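Local coordinates for fluorescence recovery protein (Synechocystis sp., PDB 4JDX) that destabilizes the active red form of the orange carotenoid protein and accelerates its return to the orange form, increasing fluorescence recovery after non-photochemical quenching, at residues H24-K29 against L98-A103; S47-I52 against W56-F61; Q86-G91 against S107-L112. All blocks are in the same frame, centred on the assembly; numbering follows the deposited sequence.

Contact 1: H24-K29 against L98-A103; sequences HALFRK and LTFLAA
Leu98 O accepts the backbone N-H of Leu101 with an N to O distance of 3.0 Å, and this bond closes the type I beta turn Leu98-Leu101, from which the side chains of Leu98 and Phe100 reach Leu26 on helix 17-47. The meeting is entirely apolar and rests on a single methyl. Leu26 CD2 stands 4.0 Å from Leu98 CD2, the two leucine side chains crossing at about a right angle, and 4.1 Å from Phe100 CE2. Toward the phenyl ring the methyl comes at the edge, near the ring plane, rather than over a face. One face of that ring is taken by its own neighbour, with Leu101 CG 3.6 Å above the plane and offset toward the rim. Phe100 reaches the helix through a first torsion of 68°, which sets CG between the backbone N and the carbonyl carbon. Leu26 meets it with CG anti to the backbone N (chi1 -180°), a setting that places CD2 within reach of both turn residues. The closest alpha carbons, Leu26 CA and Leu98 CA, are 8.7 Å apart, a spacing bridged by side chains alone, and the buried area is a modest 101 Å². Around this point Leu26 also packs on Val93 and on Phe84 of helix 80-89, while Phe100 rests on Ser22 and Ala23, one turn earlier on helix 17-47. Glu19 of the same helix accepts the N-H of Ala102, the N-cap residue of helix 103-114; the loop is thus pinned between the long N-terminal helix and the last helix of the chain.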
ATOM      1  N   HIS A  24      11.150   9.605  25.803  1.00 40.43           N
ATOM      2  CA  HIS A  24       9.849   9.141  25.333  1.00 48.06           C
ATOM      3  C   HIS A  24       9.107  10.261  24.620  1.00 44.67           C
ATOM      4  O   HIS A  24       8.507  10.051  23.564  1.00 51.40           O
ATOM      5  CB  HIS A  24       9.005   8.636  26.506  1.00 42.22           C
ATOM      6  CG  HIS A  24       9.448   7.313  27.044  1.00 50.82           C
ATOM      7  ND1 HIS A  24       9.138   6.888  28.320  1.00 60.13           N
ATOM      8  CD2 HIS A  24      10.169   6.316  26.482  1.00 54.96           C
ATOM      9  CE1 HIS A  24       9.654   5.690  28.519  1.00 62.70           C
ATOM     10  NE2 HIS A  24      10.285   5.318  27.418  1.00 54.65           N
ATOM     11  N   ALA A  25       9.155  11.455  25.203  1.00 41.21           N
ATOM     12  CA  ALA A  25       8.455  12.605  24.649  1.00 44.51           C
ATOM     13  C   ALA A  25       9.071  12.985  23.309  1.00 42.41           C
ATOM     14  O   ALA A  25       8.378  13.454  22.404  1.00 52.01           O
ATOM     15  CB  ALA A  25       8.517  13.779  25.618  1.00 44.58           C
ATOM     16  N   LEU A  26      10.374  12.769  23.184  1.00 40.16           N
ATOM     17  CA  LEU A  26      11.085  13.095  21.956  1.00 52.04           C
ATOM     18  C   LEU A  26      10.824  12.033  20.891  1.00 43.94           C
ATOM     19  O   LEU A  26      10.757  12.340  19.700  1.00 46.10           O
ATOM     20  CB  LEU A  26      12.586  13.228  22.221  1.00 44.29           C
ATOM     21  CG  LEU A  26      13.427  13.575  20.994  1.00 40.10           C
ATOM     22  CD1 LEU A  26      12.842  14.785  20.267  1.00 49.73           C
ATOM     23  CD2 LEU A  26      14.875  13.823  21.395  1.00 45.28           C
ATOM     24  N   PHE A  27      10.672  10.785  21.327  1.00 42.11           N
ATOM     25  CA  PHE A  27      10.311   9.693  20.426  1.00 47.82           C
ATOM     26  C   PHE A  27       8.984   9.981  19.742  1.00 37.79           C
ATOM     27  O   PHE A  27       8.873   9.905  18.521  1.00 49.31           O
ATOM     28  CB  PHE A  27      10.198   8.371  21.193  1.00 46.65           C
ATOM     29  CG  PHE A  27      11.459   7.548  21.194  1.00 47.38           C
ATOM     30  CD1 PHE A  27      12.674   8.101  20.833  1.00 49.83           C
ATOM     31  CD2 PHE A  27      11.420   6.210  21.547  1.00 47.23           C
ATOM     32  CE1 PHE A  27      13.825   7.338  20.834  1.00 56.37           C
ATOM     33  CE2 PHE A  27      12.569   5.444  21.545  1.00 52.63           C
ATOM     34  CZ  PHE A  27      13.770   6.008  21.189  1.00 50.94           C
ATOM     35  N   ARG A  28       7.976  10.311  20.539  1.00 41.83           N
ATOM     36  CA  ARG A  28       6.650  10.596  20.013  1.00 48.50           C
ATOM     37  C   ARG A  28       6.697  11.778  19.050  1.00 43.79           C
ATOM     38  O   ARG A  28       6.051  11.765  18.007  1.00 55.84           O
ATOM     39  CB  ARG A  28       5.683  10.886  21.161  1.00 39.26           C
ATOM     40  CG  ARG A  28       5.447   9.691  22.071  1.00 44.49           C
ATOM     41  CD  ARG A  28       4.371   9.981  23.103  1.00 49.38           C
ATOM     42  NE  ARG A  28       4.853  10.851  24.173  1.00 63.75           N
ATOM     43  CZ  ARG A  28       5.257  10.435  25.371  1.00 71.79           C
ATOM     44  NH1 ARG A  28       5.244   9.146  25.688  1.00 70.62           N
ATOM     45  NH2 ARG A  28       5.678  11.318  26.267  1.00 54.06           N
ATOM     46  N   LYS A  29       7.476  12.793  19.408  1.00 54.64           N
ATOM     47  CA  LYS A  29       7.630  13.978  18.575  1.00 44.66           C
ATOM     48  C   LYS A  29       8.175  13.591  17.202  1.00 41.39           C
ATOM     49  O   LYS A  29       7.624  13.978  16.171  1.00 48.17           O
ATOM     50  CB  LYS A  29       8.584  14.961  19.248  1.00 45.67           C
ATOM     51  CG  LYS A  29       8.499  16.382  18.728  1.00 47.95           C
ATOM     52  CD  LYS A  29       9.554  17.252  19.388  1.00 47.78           C
ATOM     53  CE  LYS A  29       9.222  18.728  19.283  1.00 63.30           C
ATOM     54  NZ  LYS A  29       8.580  19.241  20.527  1.00 77.15           N
ATOM     55  N   LEU A  98      18.588  17.078  22.221  1.00 50.82           N
ATOM     56  CA  LEU A  98      19.224  16.011  22.990  1.00 54.90           C
ATOM     57  C   LEU A  98      19.884  16.524  24.268  1.00 46.42           C
ATOM     58  O   LEU A  98      20.487  15.753  25.013  1.00 50.56           O
ATOM     59  CB  LEU A  98      20.281  15.318  22.130  1.00 55.58           C
ATOM     60  CG  LEU A  98      19.761  14.639  20.864  1.00 57.71           C
ATOM     61  CD1 LEU A  98      20.924  14.192  19.985  1.00 60.81           C
ATOM     62  CD2 LEU A  98      18.862  13.465  21.229  1.00 56.98           C
ATOM     63  N   THR A  99      19.756  17.821  24.526  1.00 43.52           N
ATOM     64  CA  THR A  99      20.497  18.469  25.603  1.00 47.56           C
ATOM     65  C   THR A  99      19.997  18.101  27.001  1.00 45.63           C
ATOM     66  O   THR A  99      20.582  18.520  27.999  1.00 53.01           O
ATOM     67  CB  THR A  99      20.450  20.001  25.460  1.00 47.28           C
ATOM     68  OG1 THR A  99      19.093  20.448  25.565  1.00 52.79           O
ATOM     69  CG2 THR A  99      21.031  20.437  24.120  1.00 39.40           C
ATOM     70  N   PHE A 100      18.920  17.324  27.077  1.00 48.86           N
ATOM     71  CA  PHE A 100      18.417  16.856  28.366  1.00 48.62           C
ATOM     72  C   PHE A 100      19.191  15.611  28.790  1.00 52.07           C
ATOM     73  O   PHE A 100      19.173  15.219  29.959  1.00 49.89           O
ATOM     74  CB  PHE A 100      16.916  16.557  28.296  1.00 39.60           C
ATOM     75  CG  PHE A 100      16.572  15.369  27.438  1.00 40.78           C
ATOM     76  CD1 PHE A 100      16.528  14.095  27.979  1.00 41.96           C
ATOM     77  CD2 PHE A 100      16.293  15.525  26.094  1.00 42.71           C
ATOM     78  CE1 PHE A 100      16.216  13.005  27.194  1.00 49.16           C
ATOM     79  CE2 PHE A 100      15.981  14.435  25.306  1.00 50.65           C
ATOM     80  CZ  PHE A 100      15.942  13.176  25.856  1.00 51.82           C
ATOM     81  N   LEU A 101      19.885  15.005  27.830  1.00 38.66           N
ATOM     82  CA  LEU A 101      20.683  13.814  28.089  1.00 47.15           C
ATOM     83  C   LEU A 101      22.048  14.157  28.672  1.00 48.98           C
ATOM     84  O   LEU A 101      22.524  15.285  28.548  1.00 42.17           O
ATOM     85  CB  LEU A 101      20.886  13.024  26.797  1.00 39.07           C
ATOM     86  CG  LEU A 101      19.633  12.429  26.161  1.00 43.09           C
ATOM     87  CD1 LEU A 101      19.981  11.838  24.803  1.00 38.07           C
ATOM     88  CD2 LEU A 101      19.014  11.381  27.081  1.00 45.11           C
ATOM     89  N   ALA A 102      22.672  13.168  29.304  1.00 50.29           N
ATOM     90  CA  ALA A 102      24.053  13.288  29.752  1.00 48.50           C
ATOM     91  C   ALA A 102      24.946  13.622  28.562  1.00 46.16           C
ATOM     92  O   ALA A 102      24.659  13.231  27.432  1.00 58.21           O
ATOM     93  CB  ALA A 102      24.509  11.995  30.412  1.00 46.15           C
ATOM     94  N   ALA A 103      26.030  14.345  28.825  1.00 57.78           N
ATOM     95  CA  ALA A 103      26.939  14.797  27.777  1.00 58.44           C
ATOM     96  C   ALA A 103      27.527  13.629  26.988  1.00 50.64           C
ATOM     97  O   ALA A 103      27.684  13.713  25.770  1.00 49.77           O
ATOM     98  CB  ALA A 103      28.055  15.639  28.386  1.00 55.98           C
TER

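Contact 2: S47-I52 against W56-F61; sequences SQITQI and WKLHDF
The indole of Trp56 has Ile52 O over one face, 3.6 Å from Trp56 CD1, and on that same side of its plane the Ile52 side chain comes in at the pyrrole rim, where Ile52 CD1 lies 3.5 Å from Trp56 NE1. This is the turn of a helical hairpin: segment 47-52 leaves helix 17-47 and feeds into helix 53-70. Ile52 CG1 is anti to the backbone N (chi1 -174°), which carries the methyl along the indole, Ile52 CD1 lying 3.9 Å from Trp56 CE2. Ile52 O has a second task, as the acceptor of Trp56 N at 3.2 Å in the opening turn of the helix. The bond is somewhat bent, 140° at the hydrogen, but the donor lies in the carbonyl plane. Asp54 OD2 fixes the loop just before it by accepting the N-H groups of both Thr50 and Gln51. The second subunit covers the same end of the hairpin, its Leu38 packing on Trp56, its Leu35 on Ile52 and its Leu39 on Ile49. With an alanine at Trp56 the backbone bond could remain, but the loss of the indole would probably leave Ile52 and Leu38 of the second subunit without their shared neighbour and open a gap at this interface. Farther along the helix, two methyls meet across the hairpin, Ile49 CD1 and Leu58 CD2, 4.3 Å apart.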
ATOM      1  N   SER A  47      -0.112  11.435  -6.844  1.00 61.98           N
ATOM      2  CA  SER A  47      -0.613  12.396  -7.823  1.00 68.96           C
ATOM      3  C   SER A  47       0.244  12.364  -9.085  1.00 67.58           C
ATOM      4  O   SER A  47      -0.185  12.804 -10.152  1.00 69.76           O
ATOM      5  CB  SER A  47      -0.626  13.811  -7.237  1.00 68.53           C
ATOM      6  OG  SER A  47       0.687  14.295  -7.011  1.00 68.60           O
ATOM      7  N   GLN A  48       1.457  11.834  -8.952  1.00 64.11           N
ATOM      8  CA  GLN A  48       2.384  11.740 -10.072  1.00 78.00           C
ATOM      9  C   GLN A  48       2.215  10.414 -10.800  1.00 75.81           C
ATOM     10  O   GLN A  48       2.958  10.109 -11.733  1.00 79.59           O
ATOM     11  CB  GLN A  48       3.825  11.875  -9.579  1.00 84.10           C
ATOM     12  CG  GLN A  48       4.148  13.225  -8.968  1.00 88.44           C
ATOM     13  CD  GLN A  48       5.589  13.326  -8.508  1.00102.05           C
ATOM     14  OE1 GLN A  48       6.516  13.057  -9.273  1.00108.23           O
ATOM     15  NE2 GLN A  48       5.785  13.709  -7.251  1.00100.67           N
ATOM     16  N   ILE A  49       1.234   9.626 -10.371  1.00 65.90           N
ATOM     17  CA  ILE A  49       0.988   8.329 -10.981  1.00 62.08           C
ATOM     18  C   ILE A  49       0.448   8.475 -12.394  1.00 65.50           C
ATOM     19  O   ILE A  49      -0.469   9.254 -12.649  1.00 66.64           O
ATOM     20  CB  ILE A  49      -0.009   7.497 -10.166  1.00 67.16           C
ATOM     21  CG1 ILE A  49       0.609   7.108  -8.822  1.00 65.64           C
ATOM     22  CG2 ILE A  49      -0.424   6.256 -10.948  1.00 62.40           C
ATOM     23  CD1 ILE A  49      -0.258   6.188  -7.987  1.00 61.56           C
ATOM     24  N   THR A  50       1.031   7.707 -13.307  1.00 62.67           N
ATOM     25  CA  THR A  50       0.577   7.663 -14.687  1.00 68.38           C
ATOM     26  C   THR A  50       0.423   6.209 -15.096  1.00 67.68           C
ATOM     27  O   THR A  50      -0.654   5.768 -15.491  1.00 70.70           O
ATOM     28  CB  THR A  50       1.584   8.346 -15.626  1.00 69.53           C
ATOM     29  OG1 THR A  50       2.898   7.837 -15.364  1.00 66.65           O
ATOM     30  CG2 THR A  50       1.572   9.852 -15.421  1.00 63.63           C
ATOM     31  N   GLN A  51       1.520   5.471 -14.987  1.00 81.27           N
ATOM     32  CA  GLN A  51       1.527   4.038 -15.229  1.00 76.46           C
ATOM     33  C   GLN A  51       0.967   3.356 -13.986  1.00 75.21           C
ATOM     34  O   GLN A  51       0.906   3.968 -12.921  1.00 76.33           O
ATOM     35  CB  GLN A  51       2.960   3.583 -15.494  1.00 83.09           C
ATOM     36  CG  GLN A  51       3.101   2.177 -16.033  1.00 89.71           C
ATOM     37  CD  GLN A  51       4.540   1.833 -16.363  1.00 98.43           C
ATOM     38  OE1 GLN A  51       5.378   2.719 -16.523  1.00 97.75           O
ATOM     39  NE2 GLN A  51       4.837   0.543 -16.460  1.00103.81           N
ATOM     40  N   ILE A  52       0.551   2.101 -14.112  1.00 62.06           N
ATOM     41  CA  ILE A  52      -0.013   1.388 -12.969  1.00 54.45           C
ATOM     42  C   ILE A  52       1.064   0.852 -12.041  1.00 56.57           C
ATOM     43  O   ILE A  52       0.851   0.737 -10.835  1.00 55.85           O
ATOM     44  CB  ILE A  52      -0.879   0.200 -13.388  1.00 61.75           C
ATOM     45  CG1 ILE A  52      -1.544  -0.395 -12.147  1.00 67.31           C
ATOM     46  CG2 ILE A  52      -0.041  -0.854 -14.104  1.00 69.60           C
ATOM     47  CD1 ILE A  52      -2.359  -1.600 -12.425  1.00 73.76           C
ATOM     48  N   TRP A  56       1.927   0.278  -7.823  1.00 54.43           N
ATOM     49  CA  TRP A  56       2.455  -0.883  -7.113  1.00 54.72           C
ATOM     50  C   TRP A  56       3.754  -0.529  -6.393  1.00 64.68           C
ATOM     51  O   TRP A  56       4.044  -1.062  -5.322  1.00 64.25           O
ATOM     52  CB  TRP A  56       2.682  -2.051  -8.076  1.00 61.61           C
ATOM     53  CG  TRP A  56       1.433  -2.514  -8.785  1.00 71.27           C
ATOM     54  CD1 TRP A  56       1.278  -2.723 -10.125  1.00 74.83           C
ATOM     55  CD2 TRP A  56       0.166  -2.817  -8.186  1.00 69.02           C
ATOM     56  NE1 TRP A  56      -0.001  -3.141 -10.397  1.00 76.23           N
ATOM     57  CE2 TRP A  56      -0.705  -3.206  -9.224  1.00 76.36           C
ATOM     58  CE3 TRP A  56      -0.317  -2.800  -6.875  1.00 67.77           C
ATOM     59  CZ2 TRP A  56      -2.028  -3.573  -8.991  1.00 70.07           C
ATOM     60  CZ3 TRP A  56      -1.630  -3.164  -6.647  1.00 69.07           C
ATOM     61  CH2 TRP A  56      -2.469  -3.545  -7.699  1.00 74.69           C
ATOM     62  N   LYS A  57       4.531   0.371  -6.984  1.00 63.59           N
ATOM     63  CA  LYS A  57       5.749   0.860  -6.351  1.00 65.29           C
ATOM     64  C   LYS A  57       5.391   1.606  -5.075  1.00 54.53           C
ATOM     65  O   LYS A  57       6.049   1.454  -4.046  1.00 53.68           O
ATOM     66  CB  LYS A  57       6.506   1.794  -7.293  1.00 54.68           C
ATOM     67  CG  LYS A  57       7.155   1.096  -8.469  1.00 63.46           C
ATOM     68  CD  LYS A  57       8.009   2.058  -9.273  1.00 78.53           C
ATOM     69  CE  LYS A  57       8.501   1.424 -10.562  1.00 77.63           C
ATOM     70  NZ  LYS A  57       7.417   1.344 -11.576  1.00 82.46           N
ATOM     71  N   LEU A  58       4.339   2.414  -5.157  1.00 55.91           N
ATOM     72  CA  LEU A  58       3.845   3.160  -4.008  1.00 49.29           C
ATOM     73  C   LEU A  58       3.388   2.194  -2.929  1.00 49.49           C
ATOM     74  O   LEU A  58       3.664   2.381  -1.745  1.00 47.01           O
ATOM     75  CB  LEU A  58       2.679   4.054  -4.423  1.00 48.62           C
ATOM     76  CG  LEU A  58       1.890   4.693  -3.277  1.00 54.30           C
ATOM     77  CD1 LEU A  58       2.769   5.650  -2.473  1.00 44.24           C
ATOM     78  CD2 LEU A  58       0.650   5.394  -3.820  1.00 49.53           C
ATOM     79  N   HIS A  59       2.678   1.157  -3.352  1.00 55.11           N
ATOM     80  CA  HIS A  59       2.199   0.137  -2.436  1.00 54.20           C
ATOM     81  C   HIS A  59       3.359  -0.522  -1.697  1.00 59.14           C
ATOM     82  O   HIS A  59       3.308  -0.706  -0.480  1.00 62.53           O
ATOM     83  CB  HIS A  59       1.414  -0.924  -3.197  1.00 49.68           C
ATOM     84  CG  HIS A  59       1.002  -2.085  -2.348  1.00 49.99           C
ATOM     85  ND1 HIS A  59       0.046  -1.980  -1.364  1.00 51.83           N
ATOM     86  CD2 HIS A  59       1.431  -3.368  -2.327  1.00 59.42           C
ATOM     87  CE1 HIS A  59      -0.106  -3.155  -0.778  1.00 57.02           C
ATOM     88  NE2 HIS A  59       0.720  -4.013  -1.342  1.00 61.49           N
ATOM     89  N   ASP A  60       4.403  -0.874  -2.440  1.00 54.91           N
ATOM     90  CA  ASP A  60       5.579  -1.510  -1.858  1.00 58.48           C
ATOM     91  C   ASP A  60       6.225  -0.576  -0.845  1.00 56.33           C
ATOM     92  O   ASP A  60       6.662  -1.002   0.225  1.00 63.54           O
ATOM     93  CB  ASP A  60       6.589  -1.865  -2.950  1.00 57.46           C
ATOM     94  CG  ASP A  60       6.068  -2.913  -3.915  1.00 59.43           C
ATOM     95  OD1 ASP A  60       5.137  -3.659  -3.545  1.00 57.80           O
ATOM     96  OD2 ASP A  60       6.598  -2.992  -5.043  1.00 58.05           O
ATOM     97  N   PHE A  61       6.279   0.704  -1.197  1.00 58.82           N
ATOM     98  CA  PHE A  61       6.855   1.729  -0.336  1.00 57.38           C
ATOM     99  C   PHE A  61       6.119   1.815   1.002  1.00 56.85           C
ATOM    100  O   PHE A  61       6.746   1.813   2.060  1.00 64.72           O
ATOM    101  CB  PHE A  61       6.826   3.085  -1.049  1.00 62.64           C
ATOM    102  CG  PHE A  61       7.226   4.243  -0.177  1.00 58.34           C
ATOM    103  CD1 PHE A  61       8.557   4.521   0.066  1.00 53.12           C
ATOM    104  CD2 PHE A  61       6.266   5.060   0.392  1.00 57.26           C
ATOM    105  CE1 PHE A  61       8.922   5.586   0.867  1.00 62.29           C
ATOM    106  CE2 PHE A  61       6.627   6.126   1.191  1.00 57.62           C
ATOM    107  CZ  PHE A  61       7.955   6.389   1.428  1.00 48.30           C
TER

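Contact 3: Q86-G91 against S107-L112; sequences QLLKEG and SKIKAL
Leu88 directs its CB toward helix 103-114, and from there CG stands anti to the backbone N (chi1 -178°), which places one branch, CD2, against Ile109 and Lys110. The CD2 methyl carries the whole contact: it lies 4.0 Å from Lys110 CA, so it meets backbone as much as side chain, and 4.1 Å from Ile109 CG2. Lys110 CG is a little farther from Leu88 CD2, at 4.4 Å, and offers the aliphatic root of a chain whose CB points away. The closeness to an alpha carbon fits the spacing of the backbones, 7.7 Å between Leu88 CA and Lys110 CA. On segment 86-91 a side-chain hydrogen bond accompanies this packing: Gln86 NE2 donates to Glu90 OE2 at 2.8 Å with a nearly straight 170° angle, meeting the oxygen on its anti side, tilted 29° from the carboxylate plane. Glu90 OE1 forms a salt bridge with Lys72, so both oxygens of the carboxylate have partners. Gly91, with positive phi, completes a Schellman motif there. Ile109 continues onto Ile81 and Phe84, and Leu112 onto Phe82 and Ala85, which spreads the seam between helices 80-89 and 103-114 along the former.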
ATOM      1  N   GLN A  86      20.010   7.229  14.536  1.00 49.52           N
ATOM      2  CA  GLN A  86      19.290   7.056  13.278  1.00 47.49           C
ATOM      3  C   GLN A  86      18.316   8.210  13.048  1.00 49.24           C
ATOM      4  O   GLN A  86      18.266   8.788  11.961  1.00 51.48           O
ATOM      5  CB  GLN A  86      18.525   5.733  13.278  1.00 55.49           C
ATOM      6  CG  GLN A  86      17.907   5.381  11.934  1.00 68.23           C
ATOM      7  CD  GLN A  86      18.952   5.088  10.867  1.00 79.92           C
ATOM      8  OE1 GLN A  86      20.092   4.742  11.179  1.00 74.18           O
ATOM      9  NE2 GLN A  86      18.567   5.227   9.603  1.00 79.02           N
ATOM     10  N   LEU A  87      17.544   8.536  14.080  1.00 47.17           N
ATOM     11  CA  LEU A  87      16.592   9.640  14.023  1.00 52.14           C
ATOM     12  C   LEU A  87      17.292  10.947  13.677  1.00 51.73           C
ATOM     13  O   LEU A  87      16.768  11.763  12.918  1.00 51.23           O
ATOM     14  CB  LEU A  87      15.878   9.790  15.366  1.00 43.75           C
ATOM     15  CG  LEU A  87      14.999   8.610  15.781  1.00 55.60           C
ATOM     16  CD1 LEU A  87      14.437   8.827  17.182  1.00 43.44           C
ATOM     17  CD2 LEU A  87      13.882   8.384  14.761  1.00 51.17           C
ATOM     18  N   LEU A  88      18.480  11.136  14.240  1.00 44.55           N
ATOM     19  CA  LEU A  88      19.266  12.338  13.998  1.00 40.86           C
ATOM     20  C   LEU A  88      19.758  12.357  12.558  1.00 45.99           C
ATOM     21  O   LEU A  88      19.719  13.389  11.885  1.00 54.85           O
ATOM     22  CB  LEU A  88      20.458  12.379  14.949  1.00 50.15           C
ATOM     23  CG  LEU A  88      21.361  13.607  14.849  1.00 37.94           C
ATOM     24  CD1 LEU A  88      20.607  14.873  15.241  1.00 41.34           C
ATOM     25  CD2 LEU A  88      22.587  13.408  15.721  1.00 50.98           C
ATOM     26  N   LYS A  89      20.216  11.202  12.089  1.00 48.04           N
ATOM     27  CA  LYS A  89      20.698  11.070  10.723  1.00 56.41           C
ATOM     28  C   LYS A  89      19.561  11.295   9.730  1.00 58.61           C
ATOM     29  O   LYS A  89      19.768  11.843   8.647  1.00 56.34           O
ATOM     30  CB  LYS A  89      21.307   9.684  10.511  1.00 64.51           C
ATOM     31  CG  LYS A  89      22.157   9.579   9.261  1.00 75.15           C
ATOM     32  CD  LYS A  89      22.665   8.169   9.045  1.00 75.75           C
ATOM     33  CE  LYS A  89      23.544   8.096   7.810  1.00 86.93           C
ATOM     34  NZ  LYS A  89      23.769   6.694   7.373  1.00 93.18           N
ATOM     35  N   GLU A  90      18.358  10.874  10.111  1.00 47.44           N
ATOM     36  CA  GLU A  90      17.186  10.992   9.250  1.00 48.00           C
ATOM     37  C   GLU A  90      16.500  12.350   9.397  1.00 57.12           C
ATOM     38  O   GLU A  90      15.519  12.632   8.709  1.00 55.50           O
ATOM     39  CB  GLU A  90      16.189   9.872   9.560  1.00 53.30           C
ATOM     40  CG  GLU A  90      16.668   8.482   9.169  1.00 58.67           C
ATOM     41  CD  GLU A  90      15.653   7.405   9.495  1.00 59.18           C
ATOM     42  OE1 GLU A  90      14.555   7.748   9.978  1.00 64.53           O
ATOM     43  OE2 GLU A  90      15.953   6.215   9.269  1.00 64.74           O
ATOM     44  N   GLY A  91      17.012  13.187  10.294  1.00 47.59           N
ATOM     45  CA  GLY A  91      16.471  14.522  10.479  1.00 45.50           C
ATOM     46  C   GLY A  91      15.158  14.538  11.243  1.00 49.94           C
ATOM     47  O   GLY A  91      14.434  15.535  11.221  1.00 41.40           O
ATOM     48  N   SER A 107      27.295  12.977  22.833  1.00 44.10           N
ATOM     49  CA  SER A 107      28.489  12.863  22.006  1.00 63.21           C
ATOM     50  C   SER A 107      28.474  11.568  21.205  1.00 48.27           C
ATOM     51  O   SER A 107      28.771  11.561  20.010  1.00 50.04           O
ATOM     52  CB  SER A 107      29.745  12.920  22.878  1.00 58.71           C
ATOM     53  OG  SER A 107      29.888  14.197  23.472  1.00 76.21           O
ATOM     54  N   LYS A 108      28.127  10.474  21.873  1.00 47.75           N
ATOM     55  CA  LYS A 108      28.103   9.162  21.240  1.00 57.78           C
ATOM     56  C   LYS A 108      27.089   9.150  20.098  1.00 56.25           C
ATOM     57  O   LYS A 108      27.372   8.659  19.005  1.00 56.41           O
ATOM     58  CB  LYS A 108      27.751   8.088  22.272  1.00 54.77           C
ATOM     59  CG  LYS A 108      27.755   6.669  21.728  1.00 63.15           C
ATOM     60  CD  LYS A 108      29.144   6.243  21.280  1.00 75.49           C
ATOM     61  CE  LYS A 108      29.177   4.768  20.913  1.00 82.94           C
ATOM     62  NZ  LYS A 108      30.479   4.357  20.315  1.00 89.25           N
ATOM     63  N   ILE A 109      25.911   9.705  20.362  1.00 40.80           N
ATOM     64  CA  ILE A 109      24.851   9.773  19.365  1.00 51.30           C
ATOM     65  C   ILE A 109      25.287  10.575  18.143  1.00 56.93           C
ATOM     66  O   ILE A 109      25.206  10.094  17.013  1.00 63.81           O
ATOM     67  CB  ILE A 109      23.575  10.405  19.958  1.00 48.81           C
ATOM     68  CG1 ILE A 109      22.929   9.441  20.955  1.00 48.25           C
ATOM     69  CG2 ILE A 109      22.587  10.770  18.854  1.00 38.64           C
ATOM     70  CD1 ILE A 109      21.760  10.031  21.715  1.00 49.48           C
ATOM     71  N   LYS A 110      25.748  11.799  18.376  1.00 57.02           N
ATOM     72  CA  LYS A 110      26.207  12.662  17.295  1.00 66.49           C
ATOM     73  C   LYS A 110      27.283  11.961  16.473  1.00 57.35           C
ATOM     74  O   LYS A 110      27.297  12.048  15.246  1.00 55.41           O
ATOM     75  CB  LYS A 110      26.754  13.975  17.859  1.00 61.92           C
ATOM     76  CG  LYS A 110      25.708  14.829  18.553  1.00 68.51           C
ATOM     77  CD  LYS A 110      26.304  16.118  19.084  1.00 73.30           C
ATOM     78  CE  LYS A 110      25.263  16.936  19.824  1.00 76.24           C
ATOM     79  NZ  LYS A 110      25.771  18.282  20.204  1.00 79.79           N
ATOM     80  N   ALA A 111      28.174  11.256  17.164  1.00 55.40           N
ATOM     81  CA  ALA A 111      29.285  10.568  16.519  1.00 58.30           C
ATOM     82  C   ALA A 111      28.776   9.490  15.568  1.00 57.24           C
ATOM     83  O   ALA A 111      29.190   9.423  14.409  1.00 59.29           O
ATOM     84  CB  ALA A 111      30.208   9.955  17.570  1.00 48.78           C
ATOM     85  N   LEU A 112      27.874   8.651  16.065  1.00 59.46           N
ATOM     86  CA  LEU A 112      27.320   7.557  15.273  1.00 71.37           C
ATOM     87  C   LEU A 112      26.558   8.080  14.057  1.00 67.48           C
ATOM     88  O   LEU A 112      26.578   7.463  12.990  1.00 70.07           O
ATOM     89  CB  LEU A 112      26.397   6.697  16.140  1.00 59.15           C
ATOM     90  CG  LEU A 112      27.079   5.991  17.314  1.00 63.86           C
ATOM     91  CD1 LEU A 112      26.046   5.359  18.241  1.00 64.96           C
ATOM     92  CD2 LEU A 112      28.075   4.951  16.811  1.00 71.95           C
TER

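Overall arrangement
Contacts 1 and 3 belong to one apolar core, their centres 12 Å apart and joined directly by packing of Leu98 CD1 on Ile109 CG2 (4.0 Å) and of Phe27 CE1 on Leu87 CD1 (4.0 Å). Their segments alternate along the chain: contact 1 joins helix 17-47 to the loop that leads into helix 103-114, and contact 3 joins that last helix to helix 80-89. Contact 1 is buried and contact 3 only partly so; both rest on methyl packing, and neither is touched by the second subunit. Contact 2 lies across the chain's centre, 36 Å from contact 1 between centres, at the far end of helix 17-47. Local in sequence, it alone adds a backbone hydrogen bond between its segments, and its surroundings include the partner chain.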